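Long-range contacts in lipoate-protein ligase 1 (Plasmodium falciparum, PDB 5T8U), which is a ligase of the lipoyl protein ligase A/B family, with a bound lipoic acid held in a pocket of its catalytic domain: residues L32-N37 with K157-V162; K50-I55 with L111-N116; L173-L178 with I202-I207. All blocks are in the same frame, centred on the assembly; numbering follows the deposited sequence.

Contact 1: residues L32-N37 with K157-V162; sequences LLNNYN and KKIKDV
Leu33, in the last part of helix 22-34, and Val162, the last residue of a beta hairpin's type I turn, form the centre of this contact. The turn runs from Ile159 to Val162 and is closed by paired backbone bonds between those two residues. The CB of Val162 points toward 32-37. With CG trans to the backbone N (chi1 169°), Leu33 carries its branched end towards the hairpin. Its CD1 lies 3.3 Å from Val162 CG1, a tight approach. Its CD2 reaches the other way, 4.0 Å from Ile159 CD1 and 4.0 Å from Lys157 CD, where the lysine contributes only its aliphatic chain.

The second methyl of Val162 serves Tyr36. CG2 sits 3.4 Å from Tyr36 CB and 3.6 Å from Tyr36 CG, at the root of the ring, while CG1 lies over one ring face. The phenol OH is hydrogen-bonded to Glu53 O. Nearby, Asn37 gives its ND2 to Phe51 O.

No hydrogen bond joins the two segments. The contact is apolar at its centre, with Asn37 OD1 and Asp161 OD2 3.8 Å apart at the rim without a bond. Methyl packing thus joins helix to hairpin, while Tyr36 OH and Asn37 ND2 are bonded to the backbone at 51-53.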
ATOM      1  N   LEU A  32     -10.059   8.928   0.868  1.00 59.97           N
ATOM      2  CA  LEU A  32      -9.650   9.400   2.185  1.00 59.58           C
ATOM      3  C   LEU A  32      -8.283  10.067   2.121  1.00 62.44           C
ATOM      4  O   LEU A  32      -8.071  11.121   2.734  1.00 63.70           O
ATOM      5  CB  LEU A  32      -9.637   8.238   3.178  1.00 56.75           C
ATOM      6  CG  LEU A  32     -10.966   7.499   3.351  1.00 54.33           C
ATOM      7  CD1 LEU A  32     -10.751   6.175   4.064  1.00 54.69           C
ATOM      8  CD2 LEU A  32     -11.963   8.357   4.104  1.00 54.48           C
ATOM      9  N   LEU A  33      -7.346   9.474   1.378  1.00 64.53           N
ATOM     10  CA  LEU A  33      -6.028  10.083   1.227  1.00 65.58           C
ATOM     11  C   LEU A  33      -6.115  11.428   0.514  1.00 65.98           C
ATOM     12  O   LEU A  33      -5.444  12.390   0.906  1.00 68.23           O
ATOM     13  CB  LEU A  33      -5.097   9.137   0.469  1.00 66.46           C
ATOM     14  CG  LEU A  33      -3.763   9.731   0.007  1.00 68.70           C
ATOM     15  CD1 LEU A  33      -2.998  10.345   1.170  1.00 69.23           C
ATOM     16  CD2 LEU A  33      -2.917   8.672  -0.681  1.00 69.35           C
ATOM     17  N   ASN A  34      -6.929  11.518  -0.535  1.00 64.62           N
ATOM     18  CA  ASN A  34      -7.015  12.730  -1.340  1.00 67.75           C
ATOM     19  C   ASN A  34      -7.978  13.768  -0.776  1.00 67.91           C
ATOM     20  O   ASN A  34      -8.089  14.858  -1.347  1.00 72.47           O
ATOM     21  CB  ASN A  34      -7.422  12.376  -2.774  1.00 69.88           C
ATOM     22  CG  ASN A  34      -6.299  11.714  -3.551  1.00 71.11           C
ATOM     23  OD1 ASN A  34      -6.484  10.656  -4.154  1.00 71.47           O
ATOM     24  ND2 ASN A  34      -5.126  12.336  -3.539  1.00 71.23           N
ATOM     25  N   ASN A  35      -8.674  13.466   0.322  0.88 61.56           N
ATOM     26  CA  ASN A  35      -9.565  14.431   0.959  0.88 60.84           C
ATOM     27  C   ASN A  35      -9.382  14.427   2.472  0.88 61.07           C
ATOM     28  O   ASN A  35     -10.328  14.708   3.216  0.88 61.67           O
ATOM     29  CB  ASN A  35     -11.026  14.149   0.604  0.88 59.77           C
ATOM     30  CG  ASN A  35     -11.314  14.345  -0.870  0.88 59.91           C
ATOM     31  OD1 ASN A  35     -11.550  15.465  -1.324  0.88 61.22           O
ATOM     32  ND2 ASN A  35     -11.302  13.254  -1.627  0.88 58.57           N
ATOM     33  N   TYR A  36      -8.173  14.115   2.935  1.00 62.88           N
ATOM     34  CA  TYR A  36      -7.848  14.036   4.354  1.00 65.99           C
ATOM     35  C   TYR A  36      -8.370  15.242   5.127  1.00 71.27           C
ATOM     36  O   TYR A  36      -9.316  15.120   5.912  1.00 72.66           O
ATOM     37  CB  TYR A  36      -6.329  13.901   4.508  1.00 64.90           C
ATOM     38  CG  TYR A  36      -5.816  13.807   5.927  1.00 63.65           C
ATOM     39  CD1 TYR A  36      -6.042  12.676   6.699  1.00 61.79           C
ATOM     40  CD2 TYR A  36      -5.067  14.838   6.479  1.00 64.67           C
ATOM     41  CE1 TYR A  36      -5.557  12.585   7.991  1.00 61.01           C
ATOM     42  CE2 TYR A  36      -4.578  14.757   7.766  1.00 63.97           C
ATOM     43  CZ  TYR A  36      -4.824  13.629   8.517  1.00 62.34           C
ATOM     44  OH  TYR A  36      -4.334  13.552   9.799  1.00 62.95           O
ATOM     45  N   ASN A  37      -7.779  16.416   4.893  1.00 73.98           N
ATOM     46  CA  ASN A  37      -8.095  17.595   5.693  1.00 78.10           C
ATOM     47  C   ASN A  37      -9.561  18.006   5.612  1.00 80.41           C
ATOM     48  O   ASN A  37      -9.992  18.839   6.416  1.00 81.26           O
ATOM     49  CB  ASN A  37      -7.213  18.770   5.261  1.00 82.20           C
ATOM     50  CG  ASN A  37      -5.733  18.497   5.470  1.00 84.85           C
ATOM     51  OD1 ASN A  37      -4.916  18.728   4.577  1.00 86.17           O
ATOM     52  ND2 ASN A  37      -5.380  18.002   6.652  1.00 84.47           N
ATOM     53  N   LYS A 157       2.495   5.282   1.034  1.00 55.30           N
ATOM     54  CA  LYS A 157       2.459   6.350   0.046  1.00 55.87           C
ATOM     55  C   LYS A 157       2.464   7.678   0.788  1.00 62.43           C
ATOM     56  O   LYS A 157       1.792   7.828   1.813  1.00 58.53           O
ATOM     57  CB  LYS A 157       1.231   6.250  -0.866  1.00 54.18           C
ATOM     58  CG  LYS A 157       1.011   7.470  -1.748  1.00 55.12           C
ATOM     59  CD  LYS A 157       0.062   7.160  -2.895  1.00 55.84           C
ATOM     60  CE  LYS A 157      -0.116   8.357  -3.817  1.00 59.83           C
ATOM     61  NZ  LYS A 157       1.158   8.770  -4.472  1.00 61.77           N
ATOM     62  N   LYS A 158       3.231   8.634   0.268  1.00 79.07           N
ATOM     63  CA  LYS A 158       3.392   9.938   0.891  1.00 85.13           C
ATOM     64  C   LYS A 158       2.810  11.019  -0.009  1.00 85.20           C
ATOM     65  O   LYS A 158       2.873  10.929  -1.238  1.00 88.77           O
ATOM     66  CB  LYS A 158       4.872  10.237   1.176  1.00 87.40           C
ATOM     67  CG  LYS A 158       5.130  11.568   1.872  1.00 88.27           C
ATOM     68  CD  LYS A 158       4.632  11.570   3.309  1.00 86.51           C
ATOM     69  CE  LYS A 158       4.701  12.962   3.916  1.00 87.42           C
ATOM     70  NZ  LYS A 158       4.528  12.941   5.394  1.00 86.62           N
ATOM     71  N   ILE A 159       2.244  12.048   0.623  0.97 76.84           N
ATOM     72  CA  ILE A 159       1.644  13.174  -0.080  0.97 75.40           C
ATOM     73  C   ILE A 159       1.792  14.409   0.798  0.97 75.85           C
ATOM     74  O   ILE A 159       1.921  14.314   2.020  0.97 77.21           O
ATOM     75  CB  ILE A 159       0.163  12.890  -0.444  0.97 75.98           C
ATOM     76  CG1 ILE A 159       0.105  12.134  -1.779  0.97 76.45           C
ATOM     77  CG2 ILE A 159      -0.675  14.176  -0.483  0.97 78.34           C
ATOM     78  CD1 ILE A 159      -1.289  11.905  -2.332  0.97 77.46           C
ATOM     79  N   LYS A 160       1.776  15.579   0.153  0.95 75.05           N
ATOM     80  CA  LYS A 160       2.064  16.867   0.778  0.95 77.84           C
ATOM     81  C   LYS A 160       1.755  16.909   2.270  0.95 83.81           C
ATOM     82  O   LYS A 160       2.643  17.183   3.084  0.95 80.77           O
ATOM     83  CB  LYS A 160       1.279  17.973   0.066  0.95 79.21           C
ATOM     84  CG  LYS A 160       1.662  19.379   0.494  0.95 83.03           C
ATOM     85  CD  LYS A 160       1.001  20.424  -0.394  0.95 87.37           C
ATOM     86  CE  LYS A 160       1.833  21.692  -0.501  0.95 93.45           C
ATOM     87  NZ  LYS A 160       1.768  22.267  -1.871  0.95 96.99           N
ATOM     88  N   ASP A 161       0.504  16.635   2.640  1.00101.24           N
ATOM     89  CA  ASP A 161       0.055  16.757   4.021  1.00106.09           C
ATOM     90  C   ASP A 161      -0.348  15.433   4.653  1.00 97.85           C
ATOM     91  O   ASP A 161      -0.736  15.422   5.827  1.00103.09           O
ATOM     92  CB  ASP A 161      -1.130  17.727   4.099  1.00109.09           C
ATOM     93  CG  ASP A 161      -0.746  19.147   3.742  1.00113.34           C
ATOM     94  OD1 ASP A 161       0.392  19.554   4.059  1.00114.88           O
ATOM     95  OD2 ASP A 161      -1.583  19.858   3.145  1.00114.92           O
ATOM     96  N   VAL A 162      -0.270  14.322   3.924  0.88 74.19           N
ATOM     97  CA  VAL A 162      -0.810  13.050   4.386  0.88 67.13           C
ATOM     98  C   VAL A 162       0.229  11.955   4.198  0.88 64.25           C
ATOM     99  O   VAL A 162       0.976  11.955   3.215  0.88 65.42           O
ATOM    100  CB  VAL A 162      -2.108  12.686   3.639  0.88 69.06           C
ATOM    101  CG1 VAL A 162      -2.749  11.460   4.261  0.88 68.44           C
ATOM    102  CG2 VAL A 162      -3.073  13.857   3.648  0.88 70.80           C
TER

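Contact 2: residues K50-I55 with L111-N116; sequences KFNEPI and LNNNIN
The amides of Asn52 and Asn113 meet with their planes 64° apart, Asn52 OD1 lying 3.2 Å from Asn113 CG. Although Asn52 OD1 is 3.4 Å from Asn113 ND2, the angle is too poor for a hydrogen bond. Within 50-55, the Phe51 ring has Glu53 N over the centre of one face. The two asparagines lie just beyond the end of the antiparallel pairing of strands 55-59 and 105-112, within the central mixed sheet of the catalytic domain.

Ile55 and Leu111 are a hydrogen-bonded pair: Ile55 N donates to Leu111 O at 2.9 Å, and Leu111 N donates to Ile55 O at 2.9 Å. Their side chains share one face of the sheet. Ile55 CG1 (chi1 -65°) and Leu111 CG (chi1 -51°) both stand beside the backbone N, and Ile55 CB is 3.9 Å from Leu111 CB. The chains stay close at Pro54 and Asn112 and part only toward Asn52 and Asn113. Pro54 CB rests 3.7 Å from Asn112 ND2, an amide nitrogen hydrogen-bonded to Tyr228 OH.

A water lies 3.0 Å from Ile55 O and also near Asn112 OD1. Leu111 O receives a second, weaker approach next to its N-H bond: the CA-H of Pro54, with CA 3.5 Å from Leu111 O.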
ATOM      1  N   LYS A  50     -11.274  21.650   9.795  1.00108.25           N
ATOM      2  CA  LYS A  50     -10.541  20.796   8.876  1.00101.99           C
ATOM      3  C   LYS A  50      -9.655  19.839   9.663  1.00 94.01           C
ATOM      4  O   LYS A  50      -9.182  20.160  10.757  1.00 97.29           O
ATOM      5  CB  LYS A  50      -9.708  21.636   7.906  1.00103.35           C
ATOM      6  CG  LYS A  50     -10.570  22.517   7.006  1.00105.36           C
ATOM      7  CD  LYS A  50      -9.828  23.746   6.501  1.00108.20           C
ATOM      8  CE  LYS A  50     -10.738  24.970   6.457  1.00111.14           C
ATOM      9  NZ  LYS A  50     -11.744  24.914   5.359  1.00111.94           N
ATOM     10  N   PHE A  51      -9.429  18.663   9.088  0.86 77.04           N
ATOM     11  CA  PHE A  51      -8.926  17.526   9.841  0.86 68.97           C
ATOM     12  C   PHE A  51      -7.409  17.421   9.756  0.86 70.29           C
ATOM     13  O   PHE A  51      -6.807  17.703   8.716  0.86 67.92           O
ATOM     14  CB  PHE A  51      -9.572  16.240   9.325  0.86 64.96           C
ATOM     15  CG  PHE A  51      -9.423  15.072  10.251  0.86 61.65           C
ATOM     16  CD1 PHE A  51      -9.995  15.091  11.512  0.86 61.03           C
ATOM     17  CD2 PHE A  51      -8.726  13.946   9.854  0.86 60.47           C
ATOM     18  CE1 PHE A  51      -9.863  14.011  12.361  0.86 60.41           C
ATOM     19  CE2 PHE A  51      -8.592  12.867  10.699  0.86 58.54           C
ATOM     20  CZ  PHE A  51      -9.162  12.897  11.952  0.86 58.42           C
ATOM     21  N   ASN A  52      -6.798  17.009  10.871  1.00 80.17           N
ATOM     22  CA  ASN A  52      -5.349  16.848  10.927  1.00 81.91           C
ATOM     23  C   ASN A  52      -4.931  15.717  11.861  1.00 76.43           C
ATOM     24  O   ASN A  52      -3.742  15.627  12.193  1.00 76.89           O
ATOM     25  CB  ASN A  52      -4.697  18.167  11.378  1.00 86.86           C
ATOM     26  CG  ASN A  52      -3.197  18.185  11.163  1.00 90.56           C
ATOM     27  OD1 ASN A  52      -2.658  17.386  10.398  1.00 92.68           O
ATOM     28  ND2 ASN A  52      -2.515  19.104  11.839  1.00 92.04           N
ATOM     29  N   GLU A  53      -5.843  14.855  12.285  1.00 67.77           N
ATOM     30  CA  GLU A  53      -5.597  13.857  13.314  1.00 63.57           C
ATOM     31  C   GLU A  53      -5.450  12.473  12.700  1.00 57.63           C
ATOM     32  O   GLU A  53      -5.715  12.269  11.511  1.00 54.14           O
ATOM     33  CB  GLU A  53      -6.744  13.872  14.328  1.00 65.09           C
ATOM     34  CG  GLU A  53      -6.865  15.159  15.121  1.00 68.04           C
ATOM     35  CD  GLU A  53      -5.749  15.331  16.130  1.00 70.28           C
ATOM     36  OE1 GLU A  53      -4.794  16.081  15.840  1.00 71.53           O
ATOM     37  OE2 GLU A  53      -5.824  14.711  17.212  1.00 70.40           O
ATOM     38  N   PRO A  54      -5.024  11.483  13.487  1.00 56.23           N
ATOM     39  CA  PRO A  54      -4.836  10.136  12.937  1.00 54.87           C
ATOM     40  C   PRO A  54      -6.145   9.501  12.490  1.00 55.57           C
ATOM     41  O   PRO A  54      -7.224   9.811  12.999  1.00 53.00           O
ATOM     42  CB  PRO A  54      -4.221   9.356  14.107  1.00 54.85           C
ATOM     43  CG  PRO A  54      -3.669  10.392  15.025  1.00 55.80           C
ATOM     44  CD  PRO A  54      -4.575  11.569  14.888  1.00 56.79           C
ATOM     45  N   ILE A  55      -6.029   8.589  11.523  1.00 58.82           N
ATOM     46  CA  ILE A  55      -7.157   7.816  11.016  1.00 57.70           C
ATOM     47  C   ILE A  55      -6.759   6.351  10.948  1.00 56.77           C
ATOM     48  O   ILE A  55      -5.656   6.016  10.497  1.00 55.27           O
ATOM     49  CB  ILE A  55      -7.611   8.300   9.623  1.00 56.98           C
ATOM     50  CG1 ILE A  55      -8.161   9.721   9.717  1.00 58.41           C
ATOM     51  CG2 ILE A  55      -8.649   7.342   9.024  1.00 57.39           C
ATOM     52  CD1 ILE A  55      -8.616  10.310   8.399  1.00 58.33           C
ATOM     53  N   LEU A 111      -3.757   6.670   8.351  1.00 60.51           N
ATOM     54  CA  LEU A 111      -3.476   7.966   7.747  1.00 64.77           C
ATOM     55  C   LEU A 111      -3.019   8.916   8.842  1.00 66.24           C
ATOM     56  O   LEU A 111      -3.630   8.969   9.915  1.00 66.42           O
ATOM     57  CB  LEU A 111      -4.700   8.539   7.027  1.00 65.90           C
ATOM     58  CG  LEU A 111      -5.403   7.618   6.031  1.00 66.38           C
ATOM     59  CD1 LEU A 111      -6.565   8.344   5.382  1.00 66.99           C
ATOM     60  CD2 LEU A 111      -4.433   7.117   4.975  1.00 66.82           C
ATOM     61  N   ASN A 112      -1.946   9.661   8.574  1.00 67.19           N
ATOM     62  CA  ASN A 112      -1.387  10.559   9.573  1.00 66.86           C
ATOM     63  C   ASN A 112      -0.909  11.844   8.913  1.00 71.90           C
ATOM     64  O   ASN A 112      -0.747  11.920   7.694  1.00 67.20           O
ATOM     65  CB  ASN A 112      -0.230   9.901  10.335  1.00 66.11           C
ATOM     66  CG  ASN A 112      -0.676   8.708  11.154  1.00 66.06           C
ATOM     67  OD1 ASN A 112      -0.805   7.598  10.635  1.00 65.48           O
ATOM     68  ND2 ASN A 112      -0.912   8.928  12.442  1.00 65.92           N
ATOM     69  N   ASN A 113      -0.695  12.863   9.747  1.00 90.11           N
ATOM     70  CA  ASN A 113      -0.125  14.117   9.265  1.00 97.89           C
ATOM     71  C   ASN A 113       1.346  13.945   8.905  1.00 95.07           C
ATOM     72  O   ASN A 113       1.818  14.503   7.907  1.00 99.72           O
ATOM     73  CB  ASN A 113      -0.296  15.206  10.324  1.00101.84           C
ATOM     74  CG  ASN A 113       0.383  16.505   9.943  1.00107.01           C
ATOM     75  OD1 ASN A 113       0.615  16.778   8.765  1.00109.48           O
ATOM     76  ND2 ASN A 113       0.707  17.317  10.944  1.00108.55           N
ATOM     77  N   ASN A 114       2.082  13.180   9.705  0.86 80.36           N
ATOM     78  CA  ASN A 114       3.482  12.876   9.460  0.86 78.26           C
ATOM     79  C   ASN A 114       3.659  11.366   9.361  0.86 73.06           C
ATOM     80  O   ASN A 114       2.739  10.591   9.631  0.86 71.85           O
ATOM     81  CB  ASN A 114       4.371  13.448  10.572  0.86 84.20           C
ATOM     82  CG  ASN A 114       4.253  14.955  10.695  0.86 88.87           C
ATOM     83  OD1 ASN A 114       3.942  15.646   9.724  0.86 90.41           O
ATOM     84  ND2 ASN A 114       4.502  15.472  11.892  0.86 90.56           N
ATOM     85  N   ILE A 115       4.864  10.948   8.964  1.00 68.43           N
ATOM     86  CA  ILE A 115       5.155   9.523   8.882  1.00 64.50           C
ATOM     87  C   ILE A 115       4.997   8.904  10.263  1.00 61.93           C
ATOM     88  O   ILE A 115       5.517   9.420  11.260  1.00 58.32           O
ATOM     89  CB  ILE A 115       6.560   9.289   8.307  1.00 66.78           C
ATOM     90  CG1 ILE A 115       6.631   9.825   6.873  1.00 69.20           C
ATOM     91  CG2 ILE A 115       6.903   7.799   8.332  1.00 65.90           C
ATOM     92  CD1 ILE A 115       7.989   9.677   6.206  1.00 72.39           C
ATOM     93  N   ASN A 116       4.273   7.784  10.323  1.00 70.24           N
ATOM     94  CA  ASN A 116       3.904   7.166  11.590  1.00 71.14           C
ATOM     95  C   ASN A 116       4.024   5.647  11.516  1.00 66.36           C
ATOM     96  O   ASN A 116       3.326   4.928  12.241  1.00 65.43           O
ATOM     97  CB  ASN A 116       2.479   7.567  11.988  1.00 68.05           C
ATOM     98  CG  ASN A 116       2.244   7.492  13.485  1.00 67.12           C
ATOM     99  OD1 ASN A 116       2.817   8.265  14.253  1.00 67.04           O
ATOM    100  ND2 ASN A 116       1.383   6.571  13.905  1.00 65.44           N
TER
HETATM  101  O   HOH W   1      -3.297   6.439  12.265  1.00 34.59           O

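Contact 3: residues L173-L178 with I202-I207; sequences LEKNIL and INLSEI
Two irregular loops of the catalytic domain meet here, one running from strand 162-170 into helix 178-181 and the other leading towards helix 213-227. Their connection includes residues 184-200, which are not modelled, so the contact joins chain from either side of that unmodelled part. The second loop turns back through a type I beta turn, Leu204 to Ile207, closed by the bond from Ile207 N to Leu204 O.

Lys175 makes the polar link. Its CG is trans to the backbone N (chi1 176°) and the chain stays extended to its end, sliding past Ile202 in the opposite direction. The methylenes pack on the isoleucine branch point, with Lys175 CE 3.8 Å from Ile202 CB. The ammonium group then donates to the backbone, Lys175 NZ lying 2.6 Å from Ile202 O; the C=O...N angle is 145° and the donor is tilted 20° from the carbonyl plane. The same nitrogen is hydrogen-bonded to Thr201 OG1, so two oxygens of consecutive residues hold it.

On one side of Lys175, Leu178 meets Ile202 at about a right angle, with Leu178 CD1 4.0 Å from Ile202 CG1. Leu204 packs against the start of the first loop. Its CD1 sits tightly against the Leu173 backbone, 3.1 Å from both Leu173 N and Leu173 O, and is 3.6 Å from Leu173 CB; its CD2 is 3.7 Å from Lys175 CB. Leu173 and Leu178 also touch Tyr100 of strand 99-101, while Asn203 shares a backbone hydrogen bond with Lys150, a residue of the lipoic acid pocket; the Ile202 side chain is about 8 Å from that ligand.

The lysine thus serves both chemistries: its hydrocarbon chain belongs to the apolar packing, while its ammonium group is gripped by the Ile202 carbonyl and the Thr201 hydroxyl, which probably offsets part of its charge.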
ATOM      1  N   LEU A 173      -6.755 -16.567   6.094  1.00108.09           N
ATOM      2  CA  LEU A 173      -6.496 -16.599   4.661  1.00114.67           C
ATOM      3  C   LEU A 173      -6.230 -18.026   4.193  1.00114.10           C
ATOM      4  O   LEU A 173      -5.591 -18.820   4.887  1.00121.34           O
ATOM      5  CB  LEU A 173      -5.305 -15.700   4.318  1.00113.60           C
ATOM      6  CG  LEU A 173      -4.847 -15.709   2.857  1.00113.82           C
ATOM      7  CD1 LEU A 173      -5.944 -15.164   1.970  1.00113.47           C
ATOM      8  CD2 LEU A 173      -3.565 -14.914   2.682  1.00112.52           C
ATOM      9  N   GLU A 174      -6.740 -18.351   3.009  1.00 92.14           N
ATOM     10  CA  GLU A 174      -6.467 -19.640   2.380  1.00 89.99           C
ATOM     11  C   GLU A 174      -5.023 -19.629   1.895  1.00 96.19           C
ATOM     12  O   GLU A 174      -4.700 -19.021   0.872  1.00 89.43           O
ATOM     13  CB  GLU A 174      -7.444 -19.887   1.236  1.00 91.64           C
ATOM     14  CG  GLU A 174      -7.447 -21.313   0.708  1.00 96.04           C
ATOM     15  CD  GLU A 174      -8.505 -21.532  -0.358  1.00 98.42           C
ATOM     16  OE1 GLU A 174      -8.719 -22.697  -0.756  1.00101.07           O
ATOM     17  OE2 GLU A 174      -9.122 -20.540  -0.797  1.00 96.85           O
ATOM     18  N   LYS A 175      -4.138 -20.296   2.639  1.00118.93           N
ATOM     19  CA  LYS A 175      -2.707 -20.197   2.368  1.00124.41           C
ATOM     20  C   LYS A 175      -2.296 -20.990   1.133  1.00122.86           C
ATOM     21  O   LYS A 175      -1.459 -20.530   0.349  1.00125.90           O
ATOM     22  CB  LYS A 175      -1.911 -20.676   3.583  1.00126.44           C
ATOM     23  CG  LYS A 175      -0.407 -20.701   3.358  1.00127.40           C
ATOM     24  CD  LYS A 175       0.331 -21.280   4.553  1.00128.94           C
ATOM     25  CE  LYS A 175       1.824 -21.373   4.282  1.00129.54           C
ATOM     26  NZ  LYS A 175       2.567 -21.955   5.434  1.00131.63           N
ATOM     27  N   ASN A 176      -2.862 -22.184   0.943  0.90113.07           N
ATOM     28  CA  ASN A 176      -2.408 -23.050  -0.141  0.90111.54           C
ATOM     29  C   ASN A 176      -2.823 -22.523  -1.509  0.90111.02           C
ATOM     30  O   ASN A 176      -2.097 -22.723  -2.490  0.90109.11           O
ATOM     31  CB  ASN A 176      -2.947 -24.466   0.061  0.90115.90           C
ATOM     32  CG  ASN A 176      -2.227 -25.212   1.171  0.90118.82           C
ATOM     33  OD1 ASN A 176      -1.089 -24.890   1.515  0.90118.41           O
ATOM     34  ND2 ASN A 176      -2.885 -26.217   1.734  0.90121.35           N
ATOM     35  N   ILE A 177      -3.972 -21.850  -1.599  0.91116.83           N
ATOM     36  CA  ILE A 177      -4.486 -21.417  -2.894  0.91118.07           C
ATOM     37  C   ILE A 177      -3.570 -20.395  -3.554  0.91116.07           C
ATOM     38  O   ILE A 177      -3.602 -20.237  -4.780  0.91116.47           O
ATOM     39  CB  ILE A 177      -5.918 -20.857  -2.731  0.91116.81           C
ATOM     40  CG1 ILE A 177      -6.665 -20.887  -4.065  0.91117.23           C
ATOM     41  CG2 ILE A 177      -5.902 -19.441  -2.159  0.91114.10           C
ATOM     42  CD1 ILE A 177      -7.233 -22.248  -4.406  0.91119.60           C
ATOM     43  N   LEU A 178      -2.740 -19.702  -2.769  1.00113.60           N
ATOM     44  CA  LEU A 178      -1.927 -18.611  -3.298  1.00111.18           C
ATOM     45  C   LEU A 178      -1.138 -19.043  -4.529  1.00112.88           C
ATOM     46  O   LEU A 178      -1.134 -18.350  -5.554  1.00110.85           O
ATOM     47  CB  LEU A 178      -0.978 -18.100  -2.215  1.00110.65           C
ATOM     48  CG  LEU A 178      -1.620 -17.639  -0.906  1.00109.74           C
ATOM     49  CD1 LEU A 178      -0.555 -17.210   0.090  1.00108.69           C
ATOM     50  CD2 LEU A 178      -2.582 -16.503  -1.166  1.00108.72           C
ATOM     51  N   ILE A 202       3.907 -18.446   4.655  1.00108.43           N
ATOM     52  CA  ILE A 202       2.803 -17.705   5.252  1.00105.69           C
ATOM     53  C   ILE A 202       2.358 -18.427   6.515  1.00105.45           C
ATOM     54  O   ILE A 202       2.530 -19.644   6.655  1.00109.81           O
ATOM     55  CB  ILE A 202       1.637 -17.554   4.248  1.00103.84           C
ATOM     56  CG1 ILE A 202       1.994 -16.534   3.161  1.00101.53           C
ATOM     57  CG2 ILE A 202       0.336 -17.159   4.947  1.00104.02           C
ATOM     58  CD1 ILE A 202       2.112 -15.092   3.649  1.00 99.47           C
ATOM     59  N   ASN A 203       1.790 -17.664   7.449  1.00 97.03           N
ATOM     60  CA  ASN A 203       1.247 -18.229   8.676  1.00 96.42           C
ATOM     61  C   ASN A 203      -0.049 -17.519   9.028  1.00 90.68           C
ATOM     62  O   ASN A 203      -0.087 -16.287   9.097  1.00 87.99           O
ATOM     63  CB  ASN A 203       2.238 -18.107   9.838  1.00 98.52           C
ATOM     64  CG  ASN A 203       1.834 -18.946  11.035  1.00101.58           C
ATOM     65  OD1 ASN A 203       1.237 -20.014  10.886  1.00103.00           O
ATOM     66  ND2 ASN A 203       2.148 -18.464  12.229  1.00102.40           N
ATOM     67  N   LEU A 204      -1.103 -18.299   9.251  1.00 84.46           N
ATOM     68  CA  LEU A 204      -2.376 -17.749   9.689  1.00 80.99           C
ATOM     69  C   LEU A 204      -2.366 -17.581  11.201  1.00 80.00           C
ATOM     70  O   LEU A 204      -1.993 -18.503  11.935  1.00 84.67           O
ATOM     71  CB  LEU A 204      -3.531 -18.659   9.270  1.00 81.13           C
ATOM     72  CG  LEU A 204      -3.850 -18.778   7.777  1.00 80.50           C
ATOM     73  CD1 LEU A 204      -4.015 -17.406   7.159  1.00 77.11           C
ATOM     74  CD2 LEU A 204      -2.797 -19.578   7.021  1.00 83.16           C
ATOM     75  N   SER A 205      -2.775 -16.403  11.668  1.00 69.68           N
ATOM     76  CA  SER A 205      -2.823 -16.152  13.101  1.00 69.29           C
ATOM     77  C   SER A 205      -3.844 -17.032  13.815  1.00 78.31           C
ATOM     78  O   SER A 205      -3.886 -17.019  15.050  1.00 75.12           O
ATOM     79  CB  SER A 205      -3.123 -14.674  13.359  1.00 66.48           C
ATOM     80  OG  SER A 205      -1.983 -13.870  13.118  1.00 64.91           O
ATOM     81  N   GLU A 206      -4.664 -17.786  13.076  1.00 99.35           N
ATOM     82  CA  GLU A 206      -5.528 -18.786  13.694  1.00107.01           C
ATOM     83  C   GLU A 206      -4.748 -20.025  14.111  1.00106.72           C
ATOM     84  O   GLU A 206      -5.152 -20.718  15.052  1.00109.37           O
ATOM     85  CB  GLU A 206      -6.652 -19.188  12.738  1.00112.61           C
ATOM     86  CG  GLU A 206      -7.756 -18.153  12.601  1.00117.30           C
ATOM     87  CD  GLU A 206      -8.919 -18.644  11.759  1.00123.61           C
ATOM     88  OE1 GLU A 206      -8.785 -19.707  11.115  1.00127.02           O
ATOM     89  OE2 GLU A 206      -9.970 -17.968  11.745  1.00124.85           O
ATOM     90  N   ILE A 207      -3.641 -20.321  13.425  1.00105.44           N
ATOM     91  CA  ILE A 207      -2.782 -21.432  13.817  1.00106.23           C
ATOM     92  C   ILE A 207      -2.278 -21.259  15.241  1.00101.51           C
ATOM     93  O   ILE A 207      -1.833 -22.229  15.863  1.00106.42           O
ATOM     94  CB  ILE A 207      -1.612 -21.567  12.815  1.00106.52           C
ATOM     95  CG1 ILE A 207      -2.133 -22.115  11.482  1.00106.47           C
ATOM     96  CG2 ILE A 207      -0.500 -22.463  13.373  1.00109.66           C
ATOM     97  CD1 ILE A 207      -1.097 -22.194  10.374  1.00105.77           C
TER

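How the contacts relate
From the N terminus, residues 32-37 begin in the last part of helix 22-34 and open contact 1; residues 50-55 then open contact 2. Contact 2 closes first, at 111-116, and contact 1 closes at 157-162, so the shorter loop lies wholly within the longer one. Their centres are 8 Å apart and they touch, chiefly where Asn37 and Tyr36 meet the backbone at 51-53. Together they tie that helix and the entry to strand 55-59 to the sheet that holds the hairpin. Contact 3 follows in series, closing a separate, short loop between 173-178 and 202-207, with its centre about 32 Å from the other two centres and on the opposite side of the chain's centre from contact 1.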